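Long-range contact in tudor domain-containing protein 1 (Homo sapiens, PDB 5M9N), which probably helps repress transposable elements during spermatogenesis through the piRNA pathway, its Tudor domains recognising arginine-methylated partners such as Piwi proteins: residues P142-K154 with V182-I194. Sequence-based numbering, arbitrary orientation.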
ATOM      1  N   PRO A 142      10.899  -2.855   5.591  1.00 32.10           N
ATOM      2  CA  PRO A 142      10.372  -1.694   4.903  1.00 30.97           C
ATOM      3  C   PRO A 142       8.893  -1.827   4.587  1.00 29.81           C
ATOM      4  O   PRO A 142       8.364  -2.943   4.413  1.00 28.92           O
ATOM      5  CB  PRO A 142      11.236  -1.561   3.637  1.00 31.54           C
ATOM      6  CG  PRO A 142      12.371  -2.503   3.793  1.00 32.12           C
ATOM      7  CD  PRO A 142      12.159  -3.336   4.999  1.00 32.36           C
ATOM      8  N   MET A 143       8.231  -0.681   4.524  1.00 29.03           N
ATOM      9  CA  MET A 143       6.847  -0.619   4.155  1.00 29.17           C
ATOM     10  C   MET A 143       6.573  -1.265   2.788  1.00 29.16           C
ATOM     11  O   MET A 143       7.256  -0.996   1.777  1.00 29.70           O
ATOM     12  CB  MET A 143       6.353   0.834   4.162  1.00 30.26           C
ATOM     13  CG  MET A 143       6.404   1.497   5.516  1.00 31.34           C
ATOM     14  SD  MET A 143       5.806   3.194   5.476  1.00 33.37           S
ATOM     15  CE  MET A 143       7.094   3.928   4.488  1.00 33.51           C
ATOM     16  N   GLN A 144       5.630  -2.180   2.748  1.00 28.02           N
ATOM     17  CA  GLN A 144       5.510  -3.011   1.575  1.00 28.05           C
ATOM     18  C   GLN A 144       4.569  -2.546   0.458  1.00 27.23           C
ATOM     19  O   GLN A 144       4.588  -3.181  -0.598  1.00 28.57           O
ATOM     20  CB  GLN A 144       5.173  -4.416   2.004  1.00 28.19           C
ATOM     21  CG  GLN A 144       6.271  -5.025   2.890  1.00 28.96           C
ATOM     22  CD  GLN A 144       7.532  -5.373   2.128  1.00 29.83           C
ATOM     23  OE1 GLN A 144       7.470  -6.123   1.122  1.00 31.22           O
ATOM     24  NE2 GLN A 144       8.666  -4.917   2.605  1.00 29.92           N
ATOM     25  N   ALA A 145       3.704  -1.559   0.683  1.00 25.91           N
ATOM     26  CA  ALA A 145       2.777  -1.096  -0.345  1.00 25.32           C
ATOM     27  C   ALA A 145       3.526  -0.040  -1.124  1.00 25.44           C
ATOM     28  O   ALA A 145       3.958   0.957  -0.546  1.00 25.76           O
ATOM     29  CB  ALA A 145       1.527  -0.495   0.241  1.00 24.85           C
ATOM     30  N   ILE A 146       3.802  -0.309  -2.390  1.00 25.01           N
ATOM     31  CA  ILE A 146       4.602   0.611  -3.190  1.00 25.27           C
ATOM     32  C   ILE A 146       3.630   1.506  -3.954  1.00 24.78           C
ATOM     33  O   ILE A 146       2.830   1.006  -4.725  1.00 24.32           O
ATOM     34  CB  ILE A 146       5.506  -0.140  -4.152  1.00 25.85           C
ATOM     35  CG1 ILE A 146       6.541  -0.980  -3.392  1.00 26.37           C
ATOM     36  CG2 ILE A 146       6.267   0.822  -5.035  1.00 26.43           C
ATOM     37  CD1 ILE A 146       6.840  -2.260  -4.113  1.00 26.66           C
ATOM     38  N   LYS A 147       3.710   2.830  -3.725  1.00 24.54           N
ATOM     39  CA  LYS A 147       2.816   3.773  -4.361  0.50 24.72           C
ATOM     40  C   LYS A 147       3.269   4.074  -5.788  1.00 25.08           C
ATOM     41  O   LYS A 147       4.413   4.444  -6.017  1.00 25.61           O
ATOM     42  CB  LYS A 147       2.748   5.079  -3.561  0.50 24.92           C
ATOM     43  CG  LYS A 147       1.843   6.115  -4.194  0.50 25.28           C
ATOM     44  CD  LYS A 147       0.463   5.558  -4.474  0.50 25.08           C
ATOM     45  CE  LYS A 147      -0.281   6.537  -5.358  0.50 25.56           C
ATOM     46  NZ  LYS A 147       0.390   7.092  -6.585  0.50 25.90           N
ATOM     47  N   CYS A 148       2.340   3.926  -6.727  1.00 25.32           N
ATOM     48  CA  CYS A 148       2.601   3.937  -8.128  1.00 25.73           C
ATOM     49  C   CYS A 148       1.663   4.853  -8.883  1.00 25.92           C
ATOM     50  O   CYS A 148       0.502   5.046  -8.506  1.00 25.48           O
ATOM     51  CB  CYS A 148       2.413   2.522  -8.694  1.00 25.93           C
ATOM     52  SG  CYS A 148       3.624   1.352  -8.041  1.00 26.18           S
ATOM     53  N   VAL A 149       2.188   5.360 -10.002  1.00 26.55           N
ATOM     54  CA  VAL A 149       1.452   6.041 -11.014  1.00 27.04           C
ATOM     55  C   VAL A 149       1.788   5.359 -12.357  1.00 27.86           C
ATOM     56  O   VAL A 149       2.933   5.098 -12.617  1.00 27.91           O
ATOM     57  CB  VAL A 149       2.003   7.461 -11.132  1.00 27.36           C
ATOM     58  CG1 VAL A 149       1.361   8.210 -12.300  1.00 27.88           C
ATOM     59  CG2 VAL A 149       1.843   8.185  -9.813  1.00 27.19           C
ATOM     60  N   LEU A 150       0.777   5.094 -13.165  1.00 28.61           N
ATOM     61  CA  LEU A 150       0.932   4.360 -14.388  1.00 29.95           C
ATOM     62  C   LEU A 150       1.544   5.280 -15.459  1.00 30.88           C
ATOM     63  O   LEU A 150       0.961   6.306 -15.759  1.00 31.19           O
ATOM     64  CB  LEU A 150      -0.418   3.795 -14.845  1.00 30.14           C
ATOM     65  CG  LEU A 150      -0.213   2.758 -15.970  1.00 30.63           C
ATOM     66  CD1 LEU A 150       0.404   1.471 -15.430  1.00 30.45           C
ATOM     67  CD2 LEU A 150      -1.489   2.413 -16.697  1.00 31.02           C
ATOM     68  N   ALA A 151       2.734   4.935 -15.960  1.00 32.48           N
ATOM     69  CA  ALA A 151       3.490   5.689 -17.015  1.00 34.30           C
ATOM     70  C   ALA A 151       2.774   5.820 -18.339  1.00 35.83           C
ATOM     71  O   ALA A 151       2.073   4.908 -18.777  1.00 35.65           O
ATOM     72  CB  ALA A 151       4.868   5.039 -17.296  1.00 34.64           C
ATOM     73  N   GLY A 152       2.971   6.991 -18.954  1.00 38.34           N
ATOM     74  CA  GLY A 152       2.614   7.249 -20.351  1.00 40.28           C
ATOM     75  C   GLY A 152       1.157   7.560 -20.627  1.00 41.08           C
ATOM     76  O   GLY A 152       0.788   7.652 -21.790  1.00 41.30           O
ATOM     77  N   VAL A 153       0.331   7.718 -19.591  1.00 41.10           N
ATOM     78  CA  VAL A 153      -1.113   7.861 -19.783  1.00 42.48           C
ATOM     79  C   VAL A 153      -1.698   9.004 -18.994  1.00 42.69           C
ATOM     80  O   VAL A 153      -1.209   9.335 -17.928  1.00 42.44           O
ATOM     81  CB  VAL A 153      -1.936   6.596 -19.445  1.00 42.10           C
ATOM     82  CG1 VAL A 153      -1.646   5.513 -20.445  1.00 42.37           C
ATOM     83  CG2 VAL A 153      -1.749   6.131 -17.977  1.00 41.49           C
ATOM     84  N   LYS A 154      -2.737   9.605 -19.578  1.00 44.84           N
ATOM     85  CA  LYS A 154      -3.602  10.591 -18.918  1.00 45.08           C
ATOM     86  C   LYS A 154      -5.030  10.177 -19.202  1.00 44.89           C
ATOM     87  O   LYS A 154      -5.296   9.580 -20.263  1.00 44.56           O
ATOM     88  CB  LYS A 154      -3.438  11.947 -19.550  1.00 48.00           C
ATOM     89  CG  LYS A 154      -2.049  12.545 -19.527  1.00 50.08           C
ATOM     90  CD  LYS A 154      -1.847  13.474 -20.741  1.00 52.55           C
ATOM     91  CE  LYS A 154      -2.936  14.526 -20.897  1.00 53.72           C
ATOM     92  NZ  LYS A 154      -2.461  15.644 -21.745  1.00 55.96           N
ATOM     93  N   VAL A 182       9.844   3.382 -14.289  1.00 32.82           N
ATOM     94  CA  VAL A 182      10.240   4.316 -15.340  1.00 34.24           C
ATOM     95  C   VAL A 182      10.909   5.576 -14.730  1.00 35.10           C
ATOM     96  O   VAL A 182      11.864   6.112 -15.312  1.00 35.74           O
ATOM     97  CB  VAL A 182       9.023   4.765 -16.148  1.00 34.43           C
ATOM     98  CG1 VAL A 182       9.431   5.758 -17.221  1.00 36.15           C
ATOM     99  CG2 VAL A 182       8.274   3.597 -16.746  1.00 34.25           C
ATOM    100  N   ASP A 183      10.368   6.089 -13.618  1.00 35.18           N
ATOM    101  CA  ASP A 183      10.901   7.295 -12.941  1.00 36.55           C
ATOM    102  C   ASP A 183      10.519   7.330 -11.465  1.00 36.46           C
ATOM    103  O   ASP A 183       9.619   6.613 -11.056  1.00 35.17           O
ATOM    104  CB  ASP A 183      10.329   8.565 -13.584  1.00 37.58           C
ATOM    105  CG  ASP A 183      11.090   9.873 -13.190  1.00 39.14           C
ATOM    106  OD1 ASP A 183      12.288   9.833 -12.754  1.00 39.44           O
ATOM    107  OD2 ASP A 183      10.461  10.962 -13.368  1.00 40.07           O
ATOM    108  N   LYS A 184      11.209   8.162 -10.693  1.00 37.86           N
ATOM    109  CA  LYS A 184      10.843   8.427  -9.306  1.00 39.89           C
ATOM    110  C   LYS A 184      10.200   9.818  -9.138  1.00 41.28           C
ATOM    111  O   LYS A 184      10.783  10.804  -9.539  1.00 42.43           O
ATOM    112  CB  LYS A 184      12.079   8.372  -8.435  1.00 41.37           C
ATOM    113  CG  LYS A 184      12.862   7.087  -8.527  1.00 42.21           C
ATOM    114  CD  LYS A 184      12.004   5.884  -8.254  1.00 42.70           C
ATOM    115  CE  LYS A 184      11.228   6.031  -6.947  1.00 43.10           C
ATOM    116  NZ  LYS A 184      10.843   4.710  -6.478  1.00 44.34           N
ATOM    117  N   LEU A 185       8.997   9.854  -8.574  1.00 42.07           N
ATOM    118  CA  LEU A 185       8.281  11.087  -8.297  1.00 43.74           C
ATOM    119  C   LEU A 185       8.455  11.364  -6.824  1.00 45.51           C
ATOM    120  O   LEU A 185       9.078  10.580  -6.096  1.00 44.93           O
ATOM    121  CB  LEU A 185       6.803  10.959  -8.672  1.00 42.49           C
ATOM    122  CG  LEU A 185       6.578  10.444 -10.085  1.00 42.71           C
ATOM    123  CD1 LEU A 185       5.104  10.243 -10.410  1.00 42.05           C
ATOM    124  CD2 LEU A 185       7.256  11.369 -11.091  1.00 43.57           C
ATOM    125  N   GLU A 186       7.908  12.483  -6.370  1.00 48.06           N
ATOM    126  CA  GLU A 186       8.163  12.908  -5.004  1.00 49.15           C
ATOM    127  C   GLU A 186       7.682  11.881  -3.988  1.00 46.63           C
ATOM    128  O   GLU A 186       8.445  11.448  -3.125  1.00 47.72           O
ATOM    129  CB  GLU A 186       7.545  14.296  -4.728  1.00 52.48           C
ATOM    130  CG  GLU A 186       7.971  14.859  -3.360  1.00 56.02           C
ATOM    131  CD  GLU A 186       7.372  16.220  -3.061  1.00 58.69           C
ATOM    132  OE1 GLU A 186       7.604  17.121  -3.875  1.00 62.84           O
ATOM    133  OE2 GLU A 186       6.687  16.394  -2.021  1.00 60.59           O
ATOM    134  N   ASN A 187       6.427  11.482  -4.057  1.00 43.70           N
ATOM    135  CA  ASN A 187       5.961  10.496  -3.104  1.00 42.04           C
ATOM    136  C   ASN A 187       5.637   9.122  -3.743  1.00 37.84           C
ATOM    137  O   ASN A 187       5.073   8.265  -3.088  1.00 35.77           O
ATOM    138  CB  ASN A 187       4.805  11.068  -2.268  1.00 43.08           C
ATOM    139  CG  ASN A 187       5.274  12.161  -1.294  1.00 45.89           C
ATOM    140  OD1 ASN A 187       5.481  11.911  -0.091  1.00 46.68           O
ATOM    141  ND2 ASN A 187       5.465  13.384  -1.820  1.00 47.55           N
ATOM    142  N   SER A 188       6.053   8.899  -4.990  1.00 35.02           N
ATOM    143  CA  SER A 188       5.728   7.618  -5.656  1.00 32.51           C
ATOM    144  C   SER A 188       6.651   7.192  -6.798  1.00 31.50           C
ATOM    145  O   SER A 188       7.588   7.889  -7.125  1.00 31.30           O
ATOM    146  CB  SER A 188       4.302   7.701  -6.164  1.00 31.85           C
ATOM    147  OG  SER A 188       4.182   8.657  -7.120  1.00 32.31           O
ATOM    148  N   SER A 189       6.378   6.011  -7.356  1.00 30.08           N
ATOM    149  CA  SER A 189       7.048   5.539  -8.556  1.00 30.00           C
ATOM    150  C   SER A 189       6.161   5.562  -9.791  1.00 29.46           C
ATOM    151  O   SER A 189       5.046   5.101  -9.747  1.00 28.90           O
ATOM    152  CB  SER A 189       7.549   4.128  -8.356  1.00 29.73           C
ATOM    153  OG  SER A 189       8.393   4.049  -7.251  1.00 29.61           O
ATOM    154  N   LEU A 190       6.697   6.078 -10.898  1.00 29.48           N
ATOM    155  CA  LEU A 190       6.069   5.981 -12.185  1.00 29.67           C
ATOM    156  C   LEU A 190       6.467   4.610 -12.736  1.00 29.45           C
ATOM    157  O   LEU A 190       7.632   4.318 -12.807  1.00 29.79           O
ATOM    158  CB  LEU A 190       6.608   7.073 -13.113  1.00 30.36           C
ATOM    159  CG  LEU A 190       5.858   7.281 -14.422  1.00 30.81           C
ATOM    160  CD1 LEU A 190       4.443   7.820 -14.255  1.00 30.46           C
ATOM    161  CD2 LEU A 190       6.650   8.214 -15.358  1.00 32.13           C
ATOM    162  N   VAL A 191       5.511   3.806 -13.143  1.00 29.46           N
ATOM    163  CA  VAL A 191       5.813   2.399 -13.537  1.00 29.63           C
ATOM    164  C   VAL A 191       5.080   1.997 -14.800  1.00 30.48           C
ATOM    165  O   VAL A 191       4.066   2.607 -15.171  1.00 30.60           O
ATOM    166  CB  VAL A 191       5.409   1.377 -12.423  1.00 28.49           C
ATOM    167  CG1 VAL A 191       6.245   1.527 -11.158  1.00 28.30           C
ATOM    168  CG2 VAL A 191       3.928   1.416 -12.151  1.00 27.94           C
ATOM    169  N   GLU A 192       5.608   0.975 -15.478  1.00 31.53           N
ATOM    170  CA  GLU A 192       4.839   0.235 -16.467  1.00 32.07           C
ATOM    171  C   GLU A 192       4.408  -1.039 -15.807  1.00 31.30           C
ATOM    172  O   GLU A 192       5.147  -1.580 -14.986  1.00 31.50           O
ATOM    173  CB  GLU A 192       5.695  -0.128 -17.679  1.00 33.88           C
ATOM    174  CG  GLU A 192       5.803   0.948 -18.727  1.00 35.59           C
ATOM    175  CD  GLU A 192       6.898   0.654 -19.720  1.00 37.95           C
ATOM    176  OE1 GLU A 192       7.414  -0.472 -19.723  1.00 39.32           O
ATOM    177  OE2 GLU A 192       7.261   1.552 -20.495  1.00 40.96           O
ATOM    178  N   LEU A 193       3.218  -1.510 -16.150  1.00 31.06           N
ATOM    179  CA  LEU A 193       2.694  -2.781 -15.671  1.00 31.10           C
ATOM    180  C   LEU A 193       2.572  -3.708 -16.873  1.00 32.55           C
ATOM    181  O   LEU A 193       1.837  -3.397 -17.796  1.00 32.21           O
ATOM    182  CB  LEU A 193       1.319  -2.610 -15.080  1.00 30.37           C
ATOM    183  CG  LEU A 193       1.172  -1.734 -13.820  1.00 29.22           C
ATOM    184  CD1 LEU A 193      -0.268  -1.796 -13.369  1.00 28.89           C
ATOM    185  CD2 LEU A 193       2.126  -2.192 -12.742  1.00 28.97           C
ATOM    186  N   ILE A 194       3.251  -4.856 -16.820  1.00 33.94           N
ATOM    187  CA  ILE A 194       3.365  -5.731 -17.993  1.00 36.29           C
ATOM    188  C   ILE A 194       3.021  -7.143 -17.573  1.00 36.75           C
ATOM    189  O   ILE A 194       3.650  -7.704 -16.691  1.00 35.80           O
ATOM    190  CB  ILE A 194       4.786  -5.689 -18.582  1.00 37.68           C
ATOM    191  CG1 ILE A 194       5.163  -4.246 -18.968  1.00 38.40           C
ATOM    192  CG2 ILE A 194       4.896  -6.558 -19.835  1.00 38.87           C
ATOM    193  CD1 ILE A 194       6.655  -4.001 -19.000  1.00 39.47           C
TER
HETATM  194  O   HOH W   1       6.966   4.178  -4.902  1.00 37.30           O
HETATM  195  O   HOH W   2       1.551   9.537  -6.740  1.00 57.64           O
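Val149 divides its two methyl branches between different partners on the strand that runs beside it. With CG1 anti to the backbone N (chi1 174°), that branch meets Leu190 CD1 at 3.7 Å, the two side chains crossing at a slant, while CG2 goes the other way, lying 3.6 Å from Ser188 OG and also meeting Leu185 CD1, the Val149 and Leu185 side chains crossing at about a right angle. Leu190, whose end leans over to the partner strand, also lays its CG 3.8 Å from Ala151 CB, and the same CB touches Val182 CG2. On the opposite face of the sheet, both methyls of Val191 lie against Cys148, CG2 being 3.9 Å from Cys148 CB; Leu150 CD1 reaches along to Leu193 CG. Phe50 from strand 49-54 covers Cys148 and Val191, and helix 204-210 closes over Leu150 and Leu193.

This is a parallel pair within an otherwise largely antiparallel mixed sheet, the SN-like part of an extended Tudor domain, and helix 162-172 lies in the connection between the two strands. Four backbone bonds fix the register, from Ser189 N to Lys147 O (2.8 Å) through to Ala151 N and Val191 O. Beside them, a classic bulge sets Val182 and Asp183 both against Leu190 in the adjoining hairpin.

At the Lys147 end the contact turns polar. In one of its two modelled conformers, Lys147 bends at chi2 and chi4, with CG 3.5 Å from Ser188 CB; NZ then donates to Cys148 O from above the carbonyl plane, and a water joins it to Ser188 OG. Another water links Lys147 O to Ser189 OG, which also accepts a bond from Lys184 NZ (2.7 Å).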